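Local coordinates for putative pneumococcal surface protein (Streptococcus pneumoniae, PDB 4CNL) that probably anchors to the pneumococcal surface by binding the choline of teichoic acids in aromatic pockets between successive repeats, at residues S3-Q8 / G28-K33; N24-S29 / S47-W52; W43-D46 / A51-Y54. All coordinates share one frame; numbering follows the deposited sequence. Where two conformers were deposited one is given.

Contact 1. Residues S3-Q8 / G28-K33. With CHT (choline ion), chain D.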
ATOM      1  N   SER A   3      21.396  31.187  16.814  0.56 19.04           N
ATOM      2  CA  SER A   3      21.111  30.335  15.668  0.56 15.62           C
ATOM      3  C   SER A   3      20.803  28.919  16.143  0.56 19.79           C
ATOM      4  O   SER A   3      21.164  28.528  17.255  0.56 18.44           O
ATOM      5  CB  SER A   3      22.281  30.329  14.681  0.56 19.53           C
ATOM      6  OG  SER A   3      23.472  29.866  15.299  0.56 22.14           O
ATOM      7  N   GLY A   4      20.118  28.157  15.301  1.00 13.38           N
ATOM      8  CA  GLY A   4      19.849  26.768  15.613  1.00 16.23           C
ATOM      9  C   GLY A   4      18.565  26.546  16.383  1.00 15.28           C
ATOM     10  O   GLY A   4      17.701  27.430  16.463  1.00 12.33           O
ATOM     11  N   TRP A   5      18.448  25.344  16.937  1.00 13.68           N
ATOM     12  CA  TRP A   5      17.236  24.897  17.610  1.00 11.67           C
ATOM     13  C   TRP A   5      17.137  25.458  19.024  1.00 14.47           C
ATOM     14  O   TRP A   5      18.080  25.360  19.811  1.00 18.03           O
ATOM     15  CB  TRP A   5      17.194  23.375  17.649  1.00 12.75           C
ATOM     16  CG  TRP A   5      16.871  22.772  16.323  1.00 12.21           C
ATOM     17  CD1 TRP A   5      17.735  22.180  15.454  1.00 15.00           C
ATOM     18  CD2 TRP A   5      15.579  22.714  15.714  1.00 12.50           C
ATOM     19  NE1 TRP A   5      17.058  21.743  14.342  1.00 14.95           N
ATOM     20  CE2 TRP A   5      15.733  22.070  14.472  1.00 12.83           C
ATOM     21  CE3 TRP A   5      14.306  23.143  16.102  1.00 11.59           C
ATOM     22  CZ2 TRP A   5      14.662  21.842  13.615  1.00 11.40           C
ATOM     23  CZ3 TRP A   5      13.242  22.922  15.248  1.00 10.13           C
ATOM     24  CH2 TRP A   5      13.423  22.272  14.021  1.00 12.63           C
ATOM     25  N   VAL A   6      15.983  26.029  19.338  1.00 11.33           N
ATOM     26  CA  VAL A   6      15.755  26.696  20.616  1.00 14.93           C
ATOM     27  C   VAL A   6      14.359  26.357  21.105  1.00 16.94           C
ATOM     28  O   VAL A   6      13.400  26.488  20.345  1.00 15.72           O
ATOM     29  CB  VAL A   6      15.884  28.230  20.478  1.00 14.00           C
ATOM     30  CG1 VAL A   6      15.455  28.917  21.752  1.00 18.61           C
ATOM     31  CG2 VAL A   6      17.307  28.621  20.093  1.00 21.68           C
ATOM     32  N   LYS A   7      14.231  25.919  22.353  1.00 14.15           N
ATOM     33  CA  LYS A   7      12.904  25.648  22.911  1.00 13.05           C
ATOM     34  C   LYS A   7      12.418  26.856  23.706  1.00 18.72           C
ATOM     35  O   LYS A   7      13.086  27.304  24.644  1.00 16.55           O
ATOM     36  CB  LYS A   7      12.917  24.394  23.791  1.00 18.79           C
ATOM     37  CG  LYS A   7      11.527  23.842  24.096  1.00 17.11           C
ATOM     38  CD  LYS A   7      11.610  22.463  24.723  1.00 23.96           C
ATOM     39  CE  LYS A   7      10.227  21.894  24.976  1.00 32.23           C
ATOM     40  NZ  LYS A   7      10.299  20.630  25.761  1.00 41.50           N
ATOM     41  N   GLN A   8      11.268  27.386  23.305  1.00 12.69           N
ATOM     42  CA  GLN A   8      10.671  28.574  23.916  1.00 14.91           C
ATOM     43  C   GLN A   8       9.198  28.360  24.169  1.00 18.07           C
ATOM     44  O   GLN A   8       8.471  27.977  23.248  1.00 14.54           O
ATOM     45  CB  GLN A   8      10.785  29.799  23.009  1.00 15.70           C
ATOM     46  CG  GLN A   8      12.046  29.978  22.248  1.00 17.41           C
ATOM     47  CD  GLN A   8      12.103  31.365  21.656  1.00 14.25           C
ATOM     48  OE1 GLN A   8      11.867  31.561  20.458  1.00 16.41           O
ATOM     49  NE2 GLN A   8      12.384  32.348  22.500  1.00 10.87           N
ATOM     50  N   GLY A  28      16.087  20.394   7.786  1.00 15.77           N
ATOM     51  CA  GLY A  28      16.492  19.007   7.899  1.00 15.56           C
ATOM     52  C   GLY A  28      15.250  18.136   7.859  1.00 15.66           C
ATOM     53  O   GLY A  28      14.410  18.287   6.971  1.00 16.52           O
ATOM     54  N   SER A  29      15.121  17.258   8.845  0.65 13.96           N
ATOM     55  CA  SER A  29      14.010  16.313   8.915  0.65 13.52           C
ATOM     56  C   SER A  29      12.762  16.888   9.589  0.65 15.13           C
ATOM     57  O   SER A  29      11.750  16.197   9.751  0.65  9.27           O
ATOM     58  CB  SER A  29      14.455  15.053   9.656  0.65 18.45           C
ATOM     59  OG  SER A  29      15.561  14.456   9.006  0.65 18.18           O
ATOM     60  N   TYR A  30      12.837  18.158   9.964  1.00 10.92           N
ATOM     61  CA  TYR A  30      11.793  18.802  10.759  1.00 13.05           C
ATOM     62  C   TYR A  30      11.072  19.887   9.990  1.00  9.88           C
ATOM     63  O   TYR A  30      11.636  20.513   9.086  1.00 11.46           O
ATOM     64  CB  TYR A  30      12.406  19.396  12.037  1.00 10.06           C
ATOM     65  CG  TYR A  30      13.243  18.383  12.773  1.00  9.26           C
ATOM     66  CD1 TYR A  30      12.658  17.504  13.675  1.00 12.36           C
ATOM     67  CD2 TYR A  30      14.609  18.279  12.535  1.00 13.07           C
ATOM     68  CE1 TYR A  30      13.416  16.550  14.337  1.00 16.08           C
ATOM     69  CE2 TYR A  30      15.375  17.328  13.195  1.00 20.83           C
ATOM     70  CZ  TYR A  30      14.769  16.472  14.098  1.00 21.72           C
ATOM     71  OH  TYR A  30      15.521  15.530  14.761  1.00 21.93           O
ATOM     72  N   TYR A  31       9.816  20.122  10.355  1.00  7.56           N
ATOM     73  CA  TYR A  31       9.023  21.133   9.676  1.00  7.88           C
ATOM     74  C   TYR A  31       8.591  22.232  10.641  1.00 11.15           C
ATOM     75  O   TYR A  31       8.012  21.940  11.685  1.00 11.57           O
ATOM     76  CB  TYR A  31       7.780  20.497   9.026  1.00  9.34           C
ATOM     77  CG  TYR A  31       6.995  21.506   8.240  1.00 11.28           C
ATOM     78  CD1 TYR A  31       7.413  21.889   6.969  1.00 14.05           C
ATOM     79  CD2 TYR A  31       5.865  22.120   8.782  1.00  9.93           C
ATOM     80  CE1 TYR A  31       6.720  22.847   6.245  1.00 15.40           C
ATOM     81  CE2 TYR A  31       5.152  23.073   8.059  1.00 11.43           C
ATOM     82  CZ  TYR A  31       5.594  23.436   6.791  1.00 18.74           C
ATOM     83  OH  TYR A  31       4.924  24.389   6.055  1.00 16.48           O
ATOM     84  N   LEU A  32       8.868  23.487  10.284  1.00  8.32           N
ATOM     85  CA  LEU A  32       8.464  24.630  11.100  1.00 10.02           C
ATOM     86  C   LEU A  32       7.160  25.210  10.568  1.00 10.51           C
ATOM     87  O   LEU A  32       7.050  25.563   9.387  1.00 12.54           O
ATOM     88  CB  LEU A  32       9.559  25.703  11.122  1.00  9.47           C
ATOM     89  CG  LEU A  32      10.888  25.407  11.838  1.00  8.54           C
ATOM     90  CD1 LEU A  32      10.665  24.801  13.210  1.00  9.55           C
ATOM     91  CD2 LEU A  32      11.792  24.501  10.984  1.00  9.95           C
ATOM     92  N   LYS A  33       6.167  25.307  11.444  1.00  9.26           N
ATOM     93  CA  LYS A  33       4.829  25.731  11.040  1.00 11.66           C
ATOM     94  C   LYS A  33       4.715  27.257  10.902  1.00 14.45           C
ATOM     95  O   LYS A  33       5.709  27.974  10.984  1.00 13.12           O
ATOM     96  CB  LYS A  33       3.807  25.186  12.039  1.00 12.62           C
ATOM     97  CG  LYS A  33       3.804  23.661  12.083  1.00 12.71           C
ATOM     98  CD  LYS A  33       2.730  23.091  13.015  1.00 16.90           C
ATOM     99  CE  LYS A  33       3.075  23.321  14.480  1.00 18.19           C
ATOM    100  NZ  LYS A  33       2.147  22.568  15.392  1.00 27.35           N
TER
HETATM  101  C4  CHT D1276      13.817  17.610  19.552  1.00 39.54           C
HETATM  102  C5  CHT D1276      13.712  18.588  18.384  1.00 33.95           C
HETATM  103  C6  CHT D1276      15.821  17.718  17.744  1.00 32.48           C
HETATM  104  C7  CHT D1276      14.874  19.526  16.575  1.00 21.36           C
HETATM  105  C8  CHT D1276      15.689  19.826  18.769  1.00 24.79           C
HETATM  106  O6  CHT D1276      12.777  16.645  19.448  1.00 42.97           O
HETATM  107  N1  CHT D1276      15.028  18.916  17.873  1.00 28.47           N
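Trp5, Tyr30 and Leu32 join two successive hairpins of a choline-binding repeat domain, and two of the three also line the choline site between those hairpins. No hydrogen bond links 3-8 to 28-33, and the backbones stay well apart: Trp5 and Tyr30, the nearest pair, have CA atoms 10.7 Å apart. The indole bridges that gap. The apolar contacts are made by its benzo end: Trp5 CH2 rests 3.6 Å from Tyr30 CB, and Trp5 CZ3 lies 3.8 Å from CD1 of Leu32, the buried member of the trio. The two rings meet obliquely, planes at 74°, with the Trp5 six-membered ring and Tyr30 ring centroids 5.3 Å apart. In both residues CG stands beside the backbone N, anti to the carbonyl carbon (chi1 -74° for Trp5, -51° for Tyr30), which brings the two rings together as walls of a corner. The choline fills this corner: one methyl, C7, lies over the centres of both rings, a geometry suited to cation-pi attraction. Trp12, Met38 and Asp58 complete the pocket. Tyr30 OH flanks a second methyl, 3.7 Å from choline C6, while C7 comes within 3.4 Å of Trp5 CD2.

Contact 2. Residues N24-S29 / S47-W52; sequences NAWQGS and SSYQAW. With CHT (choline ion), chain I; CHT (choline ion), chain H.
Tyr49 meets Trp26 across a choline site at the surface, at the turn of the hairpin 42-55. Going along 47-52, Ser47 to Tyr49 have helical backbone angles without forming a regular helix; Ser48 OG is hydrogen-bonded to Asp46 OD1. Tyr49 then reaches across, with CG beside its backbone N (chi1 -75°), and its ring carbon CE2 stops 4.1 Å from Trp26 CD1. The two planes stand nearly perpendicular, at 85°, but the approach is oblique. The ligand fills the angle between them: choline C7 sits over one face of the Tyr49 ring, 3.5 Å from CZ, and also over one face of the indole, where choline C6 is 3.8 Å from Trp26 CE3. Gly28 O adds a polar wall, 3.7 Å from the same C6, and Tyr53, Tyr61 and Asn75 complete this pocket. Gln50 and Ala51 both face Asp46 in a G1 beta bulge, after which Trp52 turns to a different choline. Trp26 sits among three strands: its NE1 has Asp46 of strand 42-46 as partner, while the indole pairs edge-to-face with Tyr31 of strand 30-32 and Tyr53 of strand 51-55.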
ATOM      1  N   ASN A  24       7.008  28.127   8.165  1.00 12.64           N
ATOM      2  CA  ASN A  24       6.478  27.480   6.958  1.00 16.65           C
ATOM      3  C   ASN A  24       7.553  26.851   6.091  1.00 19.88           C
ATOM      4  O   ASN A  24       7.589  27.081   4.881  1.00 21.81           O
ATOM      5  CB  ASN A  24       5.698  28.475   6.096  1.00 18.03           C
ATOM      6  CG  ASN A  24       4.586  29.148   6.845  1.00 18.89           C
ATOM      7  OD1 ASN A  24       3.638  28.499   7.279  1.00 21.57           O
ATOM      8  ND2 ASN A  24       4.684  30.468   6.992  1.00 24.24           N
ATOM      9  N   ALA A  25       8.428  26.055   6.694  1.00 12.74           N
ATOM     10  CA  ALA A  25       9.557  25.514   5.953  1.00 14.15           C
ATOM     11  C   ALA A  25      10.187  24.341   6.662  1.00 13.44           C
ATOM     12  O   ALA A  25      10.113  24.207   7.888  1.00 13.21           O
ATOM     13  CB  ALA A  25      10.609  26.594   5.705  1.00 17.42           C
ATOM     14  N   TRP A  26      10.836  23.501   5.870  1.00 12.31           N
ATOM     15  CA  TRP A  26      11.636  22.418   6.397  1.00 11.51           C
ATOM     16  C   TRP A  26      12.984  22.904   6.905  1.00 13.16           C
ATOM     17  O   TRP A  26      13.588  23.823   6.344  1.00 15.72           O
ATOM     18  CB  TRP A  26      11.856  21.352   5.327  1.00 14.55           C
ATOM     19  CG  TRP A  26      10.591  20.634   4.988  1.00 11.70           C
ATOM     20  CD1 TRP A  26       9.684  20.983   4.031  1.00 15.79           C
ATOM     21  CD2 TRP A  26      10.061  19.470   5.647  1.00 11.68           C
ATOM     22  NE1 TRP A  26       8.632  20.094   4.037  1.00 14.78           N
ATOM     23  CE2 TRP A  26       8.839  19.160   5.018  1.00 10.98           C
ATOM     24  CE3 TRP A  26      10.514  18.651   6.689  1.00 12.53           C
ATOM     25  CZ2 TRP A  26       8.058  18.064   5.401  1.00 11.07           C
ATOM     26  CZ3 TRP A  26       9.741  17.573   7.076  1.00 13.97           C
ATOM     27  CH2 TRP A  26       8.527  17.283   6.425  1.00 11.98           C
ATOM     28  N   GLN A  27      13.438  22.274   7.974  1.00 11.51           N
ATOM     29  CA  GLN A  27      14.821  22.357   8.412  1.00 13.52           C
ATOM     30  C   GLN A  27      15.271  20.930   8.687  1.00 15.07           C
ATOM     31  O   GLN A  27      14.861  20.311   9.672  1.00 10.66           O
ATOM     32  CB  GLN A  27      14.983  23.239   9.652  1.00 11.84           C
ATOM     33  CG  GLN A  27      16.367  23.135  10.276  1.00 10.47           C
ATOM     34  CD  GLN A  27      17.460  23.573   9.334  1.00 12.69           C
ATOM     35  OE1 GLN A  27      17.230  24.378   8.430  1.00 14.14           O
ATOM     36  NE2 GLN A  27      18.664  23.053   9.543  1.00 21.09           N
ATOM     37  N   GLY A  28      16.087  20.394   7.786  1.00 15.77           N
ATOM     38  CA  GLY A  28      16.492  19.007   7.899  1.00 15.56           C
ATOM     39  C   GLY A  28      15.250  18.136   7.859  1.00 15.66           C
ATOM     40  O   GLY A  28      14.410  18.287   6.971  1.00 16.52           O
ATOM     41  N   SER A  29      15.121  17.258   8.845  0.65 13.96           N
ATOM     42  CA  SER A  29      14.010  16.313   8.915  0.65 13.52           C
ATOM     43  C   SER A  29      12.762  16.888   9.589  0.65 15.13           C
ATOM     44  O   SER A  29      11.750  16.197   9.751  0.65  9.27           O
ATOM     45  CB  SER A  29      14.455  15.053   9.656  0.65 18.45           C
ATOM     46  OG  SER A  29      15.561  14.456   9.006  0.65 18.18           O
ATOM     47  N   SER A  47       2.554  22.474   0.248  1.00 21.10           N
ATOM     48  CA  SER A  47       2.053  22.848  -1.071  1.00 25.37           C
ATOM     49  C   SER A  47       3.170  22.848  -2.108  1.00 26.75           C
ATOM     50  O   SER A  47       2.912  22.698  -3.302  1.00 34.08           O
ATOM     51  CB  SER A  47       1.381  24.221  -1.026  1.00 33.21           C
ATOM     52  OG  SER A  47       0.195  24.187  -0.253  1.00 42.03           O
ATOM     53  N   SER A  48       4.409  23.002  -1.649  1.00 27.56           N
ATOM     54  CA  SER A  48       5.545  23.086  -2.565  1.00 28.81           C
ATOM     55  C   SER A  48       6.008  21.712  -3.039  1.00 36.33           C
ATOM     56  O   SER A  48       6.577  21.586  -4.125  1.00 32.62           O
ATOM     57  CB  SER A  48       6.709  23.840  -1.912  1.00 33.98           C
ATOM     58  OG  SER A  48       7.163  23.188  -0.738  1.00 41.23           O
ATOM     59  N   TYR A  49       5.767  20.685  -2.224  1.00 27.56           N
ATOM     60  CA  TYR A  49       6.072  19.310  -2.613  1.00 26.91           C
ATOM     61  C   TYR A  49       4.830  18.586  -3.108  1.00 25.33           C
ATOM     62  O   TYR A  49       4.920  17.442  -3.551  1.00 19.92           O
ATOM     63  CB  TYR A  49       6.679  18.526  -1.444  1.00 23.16           C
ATOM     64  CG  TYR A  49       8.120  18.864  -1.139  1.00 26.38           C
ATOM     65  CD1 TYR A  49       9.159  18.182  -1.757  1.00 29.07           C
ATOM     66  CD2 TYR A  49       8.442  19.858  -0.229  1.00 29.49           C
ATOM     67  CE1 TYR A  49      10.479  18.485  -1.479  1.00 32.92           C
ATOM     68  CE2 TYR A  49       9.759  20.172   0.053  1.00 28.76           C
ATOM     69  CZ  TYR A  49      10.771  19.480  -0.574  1.00 35.09           C
ATOM     70  OH  TYR A  49      12.082  19.788  -0.292  1.00 39.50           O
ATOM     71  N   GLN A  50       3.686  19.261  -3.019  1.00 23.17           N
ATOM     72  CA  GLN A  50       2.389  18.690  -3.361  1.00 20.78           C
ATOM     73  C   GLN A  50       2.168  17.337  -2.683  1.00 22.86           C
ATOM     74  O   GLN A  50       1.828  16.356  -3.342  1.00 20.19           O
ATOM     75  CB  GLN A  50       2.244  18.547  -4.881  1.00 23.38           C
ATOM     76  CG  GLN A  50       2.011  19.856  -5.617  1.00 33.67           C
ATOM     77  CD  GLN A  50       3.283  20.456  -6.186  1.00 40.25           C
ATOM     78  OE1 GLN A  50       4.340  20.421  -5.557  1.00 51.01           O
ATOM     79  NE2 GLN A  50       3.185  21.006  -7.392  1.00 42.98           N
ATOM     80  N   ALA A  51       2.368  17.288  -1.367  1.00 18.63           N
ATOM     81  CA  ALA A  51       2.298  16.023  -0.641  1.00 14.01           C
ATOM     82  C   ALA A  51       2.036  16.201   0.848  1.00 15.49           C
ATOM     83  O   ALA A  51       2.395  17.212   1.448  1.00 13.48           O
ATOM     84  CB  ALA A  51       3.584  15.230  -0.846  1.00 16.44           C
ATOM     85  N   TRP A  52       1.395  15.202   1.436  1.00 14.61           N
ATOM     86  CA  TRP A  52       1.261  15.105   2.875  1.00  8.76           C
ATOM     87  C   TRP A  52       2.502  14.470   3.495  1.00 12.28           C
ATOM     88  O   TRP A  52       3.085  13.535   2.933  1.00 13.45           O
ATOM     89  CB  TRP A  52       0.053  14.249   3.260  1.00 12.47           C
ATOM     90  CG  TRP A  52      -1.279  14.871   3.030  1.00 16.38           C
ATOM     91  CD1 TRP A  52      -2.106  14.675   1.956  1.00 17.51           C
ATOM     92  CD2 TRP A  52      -1.961  15.775   3.906  1.00 13.48           C
ATOM     93  NE1 TRP A  52      -3.257  15.412   2.113  1.00 20.32           N
ATOM     94  CE2 TRP A  52      -3.192  16.092   3.301  1.00 21.91           C
ATOM     95  CE3 TRP A  52      -1.648  16.343   5.148  1.00 19.25           C
ATOM     96  CZ2 TRP A  52      -4.113  16.956   3.892  1.00 19.00           C
ATOM     97  CZ3 TRP A  52      -2.565  17.199   5.733  1.00 19.59           C
ATOM     98  CH2 TRP A  52      -3.779  17.499   5.103  1.00 20.83           C
TER
HETATM   99  C4  CHT I1281      13.324  14.682   2.544  1.00 45.21           C
HETATM  100  C5  CHT I1281      12.529  15.841   1.949  1.00 43.22           C
HETATM  101  C6  CHT I1281      12.614  17.155   3.933  1.00 25.89           C
HETATM  102  C7  CHT I1281      10.891  17.464   2.339  1.00 25.67           C
HETATM  103  C8  CHT I1281      10.949  15.529   3.673  1.00 27.27           C
HETATM  104  O6  CHT I1281      14.662  15.096   2.782  1.00 48.24           O
HETATM  105  N1  CHT I1281      11.748  16.502   2.976  1.00 25.94           N
HETATM  106  C4  CHT H1280      -6.111  12.174   7.686  1.00 38.39           C
HETATM  107  C5  CHT H1280      -5.816  12.164   6.184  1.00 36.91           C
HETATM  108  C6  CHT H1280      -4.185  12.653   4.548  1.00 31.48           C
HETATM  109  C7  CHT H1280      -4.156  13.772   6.616  1.00 29.89           C
HETATM  110  C8  CHT H1280      -3.568  11.495   6.497  1.00 23.26           C
HETATM  111  O6  CHT H1280      -7.406  11.639   7.934  1.00 49.83           O
HETATM  112  N1  CHT H1280      -4.427  12.518   5.962  1.00 23.20           N

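Contact 3. Residues W43-D46 / A51-Y54. With CHT (choline ion), chain H.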
ATOM      1  N   TRP A  43       0.052  15.671  10.982  1.00 18.67           N
ATOM      2  CA  TRP A  43       0.103  15.701   9.536  1.00 15.28           C
ATOM      3  C   TRP A  43       0.225  17.121   9.023  1.00 12.71           C
ATOM      4  O   TRP A  43      -0.437  18.027   9.528  1.00 17.85           O
ATOM      5  CB  TRP A  43      -1.155  15.065   8.950  1.00 14.09           C
ATOM      6  CG  TRP A  43      -1.205  13.593   9.101  1.00 18.85           C
ATOM      7  CD1 TRP A  43      -1.808  12.882  10.099  1.00 18.17           C
ATOM      8  CD2 TRP A  43      -0.641  12.637   8.206  1.00 17.56           C
ATOM      9  NE1 TRP A  43      -1.645  11.529   9.881  1.00 16.89           N
ATOM     10  CE2 TRP A  43      -0.929  11.356   8.721  1.00 16.52           C
ATOM     11  CE3 TRP A  43       0.085  12.742   7.013  1.00 15.09           C
ATOM     12  CZ2 TRP A  43      -0.509  10.182   8.092  1.00 11.24           C
ATOM     13  CZ3 TRP A  43       0.506  11.578   6.390  1.00 12.19           C
ATOM     14  CH2 TRP A  43       0.196  10.313   6.925  1.00 18.41           C
ATOM     15  N   ILE A  44       1.048  17.297   7.993  1.00 11.79           N
ATOM     16  CA  ILE A  44       1.219  18.580   7.328  1.00 13.72           C
ATOM     17  C   ILE A  44       1.156  18.401   5.816  1.00 15.61           C
ATOM     18  O   ILE A  44       1.778  17.485   5.281  1.00 17.28           O
ATOM     19  CB  ILE A  44       2.582  19.231   7.711  1.00 15.20           C
ATOM     20  CG1 ILE A  44       2.513  19.851   9.107  1.00 21.60           C
ATOM     21  CG2 ILE A  44       3.004  20.260   6.671  1.00 23.78           C
ATOM     22  CD1 ILE A  44       1.668  21.090   9.176  1.00 29.61           C
ATOM     23  N   TYR A  45       0.396  19.254   5.128  1.00 13.84           N
ATOM     24  CA  TYR A  45       0.452  19.282   3.675  1.00 11.59           C
ATOM     25  C   TYR A  45       1.412  20.364   3.208  1.00 19.70           C
ATOM     26  O   TYR A  45       1.247  21.547   3.524  1.00 15.69           O
ATOM     27  CB  TYR A  45      -0.929  19.508   3.047  1.00 13.25           C
ATOM     28  CG  TYR A  45      -0.904  19.308   1.552  1.00 16.68           C
ATOM     29  CD1 TYR A  45      -1.064  18.041   1.000  1.00 16.98           C
ATOM     30  CD2 TYR A  45      -0.693  20.373   0.689  1.00 17.40           C
ATOM     31  CE1 TYR A  45      -1.026  17.847  -0.372  1.00 16.20           C
ATOM     32  CE2 TYR A  45      -0.657  20.189  -0.689  1.00 16.61           C
ATOM     33  CZ  TYR A  45      -0.823  18.922  -1.214  1.00 18.90           C
ATOM     34  OH  TYR A  45      -0.784  18.732  -2.588  1.00 21.83           O
ATOM     35  N   ASP A  46       2.426  19.953   2.459  1.00 15.82           N
ATOM     36  CA  ASP A  46       3.385  20.901   1.906  1.00 16.09           C
ATOM     37  C   ASP A  46       2.979  21.234   0.478  1.00 21.87           C
ATOM     38  O   ASP A  46       3.051  20.381  -0.405  1.00 24.54           O
ATOM     39  CB  ASP A  46       4.805  20.329   1.950  1.00 15.46           C
ATOM     40  CG  ASP A  46       5.857  21.388   1.707  1.00 28.19           C
ATOM     41  OD1 ASP A  46       5.628  22.243   0.835  1.00 23.95           O
ATOM     42  OD2 ASP A  46       6.904  21.378   2.390  1.00 18.92           O
ATOM     43  N   ALA A  51       2.368  17.288  -1.367  1.00 18.63           N
ATOM     44  CA  ALA A  51       2.298  16.023  -0.641  1.00 14.01           C
ATOM     45  C   ALA A  51       2.036  16.201   0.848  1.00 15.49           C
ATOM     46  O   ALA A  51       2.395  17.212   1.448  1.00 13.48           O
ATOM     47  CB  ALA A  51       3.584  15.230  -0.846  1.00 16.44           C
ATOM     48  N   TRP A  52       1.395  15.202   1.436  1.00 14.61           N
ATOM     49  CA  TRP A  52       1.261  15.105   2.875  1.00  8.76           C
ATOM     50  C   TRP A  52       2.502  14.470   3.495  1.00 12.28           C
ATOM     51  O   TRP A  52       3.085  13.535   2.933  1.00 13.45           O
ATOM     52  CB  TRP A  52       0.053  14.249   3.260  1.00 12.47           C
ATOM     53  CG  TRP A  52      -1.279  14.871   3.030  1.00 16.38           C
ATOM     54  CD1 TRP A  52      -2.106  14.675   1.956  1.00 17.51           C
ATOM     55  CD2 TRP A  52      -1.961  15.775   3.906  1.00 13.48           C
ATOM     56  NE1 TRP A  52      -3.257  15.412   2.113  1.00 20.32           N
ATOM     57  CE2 TRP A  52      -3.192  16.092   3.301  1.00 21.91           C
ATOM     58  CE3 TRP A  52      -1.648  16.343   5.148  1.00 19.25           C
ATOM     59  CZ2 TRP A  52      -4.113  16.956   3.892  1.00 19.00           C
ATOM     60  CZ3 TRP A  52      -2.565  17.199   5.733  1.00 19.59           C
ATOM     61  CH2 TRP A  52      -3.779  17.499   5.103  1.00 20.83           C
ATOM     62  N   TYR A  53       2.860  14.957   4.678  1.00  9.93           N
ATOM     63  CA  TYR A  53       3.936  14.382   5.489  1.00 11.45           C
ATOM     64  C   TYR A  53       3.449  14.187   6.910  1.00 11.15           C
ATOM     65  O   TYR A  53       2.608  14.950   7.381  1.00 11.85           O
ATOM     66  CB  TYR A  53       5.163  15.297   5.496  1.00  9.31           C
ATOM     67  CG  TYR A  53       5.788  15.490   4.140  1.00  9.14           C
ATOM     68  CD1 TYR A  53       5.294  16.446   3.249  1.00  9.98           C
ATOM     69  CD2 TYR A  53       6.868  14.717   3.748  1.00 11.10           C
ATOM     70  CE1 TYR A  53       5.879  16.623   2.004  1.00 13.05           C
ATOM     71  CE2 TYR A  53       7.453  14.881   2.507  1.00 12.76           C
ATOM     72  CZ  TYR A  53       6.953  15.831   1.642  1.00 16.86           C
ATOM     73  OH  TYR A  53       7.543  15.994   0.407  1.00 15.79           O
ATOM     74  N   TYR A  54       3.967  13.167   7.588  1.00 11.61           N
ATOM     75  CA  TYR A  54       3.671  12.971   9.001  1.00 13.37           C
ATOM     76  C   TYR A  54       4.900  13.224   9.848  1.00 13.29           C
ATOM     77  O   TYR A  54       5.912  12.536   9.707  1.00 10.72           O
ATOM     78  CB  TYR A  54       3.148  11.563   9.286  1.00 14.03           C
ATOM     79  CG  TYR A  54       2.701  11.444  10.721  1.00 10.57           C
ATOM     80  CD1 TYR A  54       1.526  12.054  11.144  1.00 14.71           C
ATOM     81  CD2 TYR A  54       3.472  10.782  11.661  1.00 11.70           C
ATOM     82  CE1 TYR A  54       1.117  11.981  12.461  1.00 13.34           C
ATOM     83  CE2 TYR A  54       3.069  10.704  12.989  1.00 17.25           C
ATOM     84  CZ  TYR A  54       1.891  11.301  13.375  1.00 18.45           C
ATOM     85  OH  TYR A  54       1.484  11.231  14.684  1.00 26.17           O
TER
HETATM   86  C4  CHT H1280      -6.111  12.174   7.686  1.00 38.39           C
HETATM   87  C5  CHT H1280      -5.816  12.164   6.184  1.00 36.91           C
HETATM   88  C6  CHT H1280      -4.185  12.653   4.548  1.00 31.48           C
HETATM   89  C7  CHT H1280      -4.156  13.772   6.616  1.00 29.89           C
HETATM   90  C8  CHT H1280      -3.568  11.495   6.497  1.00 23.26           C
HETATM   91  O6  CHT H1280      -7.406  11.639   7.934  1.00 49.83           O
HETATM   92  N1  CHT H1280      -4.427  12.518   5.962  1.00 23.20           N
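Trp43 lies flat over the start of Tyr54, and Tyr45 fits against Trp52 in the same way: on one face of the sheet the CB of each tyrosine is the bump that fits beneath the indole across from it. Tyr54 CB sits under the six-membered ring of Trp43, 3.8 Å from its centroid and 4° off the normal, a nearly axial CH-pi contact; the Tyr54 ring then presents its edge to the indole's five-membered ring, with CD1 3.5 Å from Trp43 NE1. Tyr45 repeats this under Trp52, CB on the six-membered ring and CD1 3.6 Å from Trp52 NE1. Both tyrosines set CG anti to the backbone N (chi1 -173° for Tyr54, -171° for Tyr45), directing each ring along the five-membered half of its tryptophan. The strands form the two-stranded antiparallel hairpin of a choline-binding repeat. Its backbone ladder joins Ile44 to Tyr53 by two bonds, the shorter from Tyr53 N to Ile44 O at 2.8 Å. Asp46 N is bonded to Ala51 O, and the return bond from Ala51 N is weak. On the face bearing Ile44, Asp46, Ala51 and Tyr53, the tyrosine ring packs CE1 3.9 Å from Asp46 CB. Above the other face, Trp43 CB nestles beside Trp52 CE3, and the two indoles border a hollow that holds a choline. Its C8 methyl centres over the indole face of Trp43 turned away from Tyr54, 3.5 Å from CE2. The C6 methyl lies over the face of Trp52 opposite Tyr45, and Tyr70 and Met78 complete the pocket.

How the contacts relate
Three choline sites follow one another along the repeats: contact 1 lines the first, contact 2 the second, and the tryptophans of contact 3 the third. Contacts 1 and 2, with centres about 13 Å apart, share Gly28 and Ser29, and strands 25-27 and 30-32 pair in one hairpin, where Leu32 N lies 2.8 Å from Ala25 O. Contacts 2 and 3 are closer, about 7 Å between centres, and share Ala51 and Trp52. Asp46 ties them: its OD2 accepts Trp26 NE1 at 2.7 Å, probably steadying the indole at the second choline, while Trp52 serves the third. Tyr31 packs on Ile44, linking contacts 1 and 3 across about 17 Å between centres.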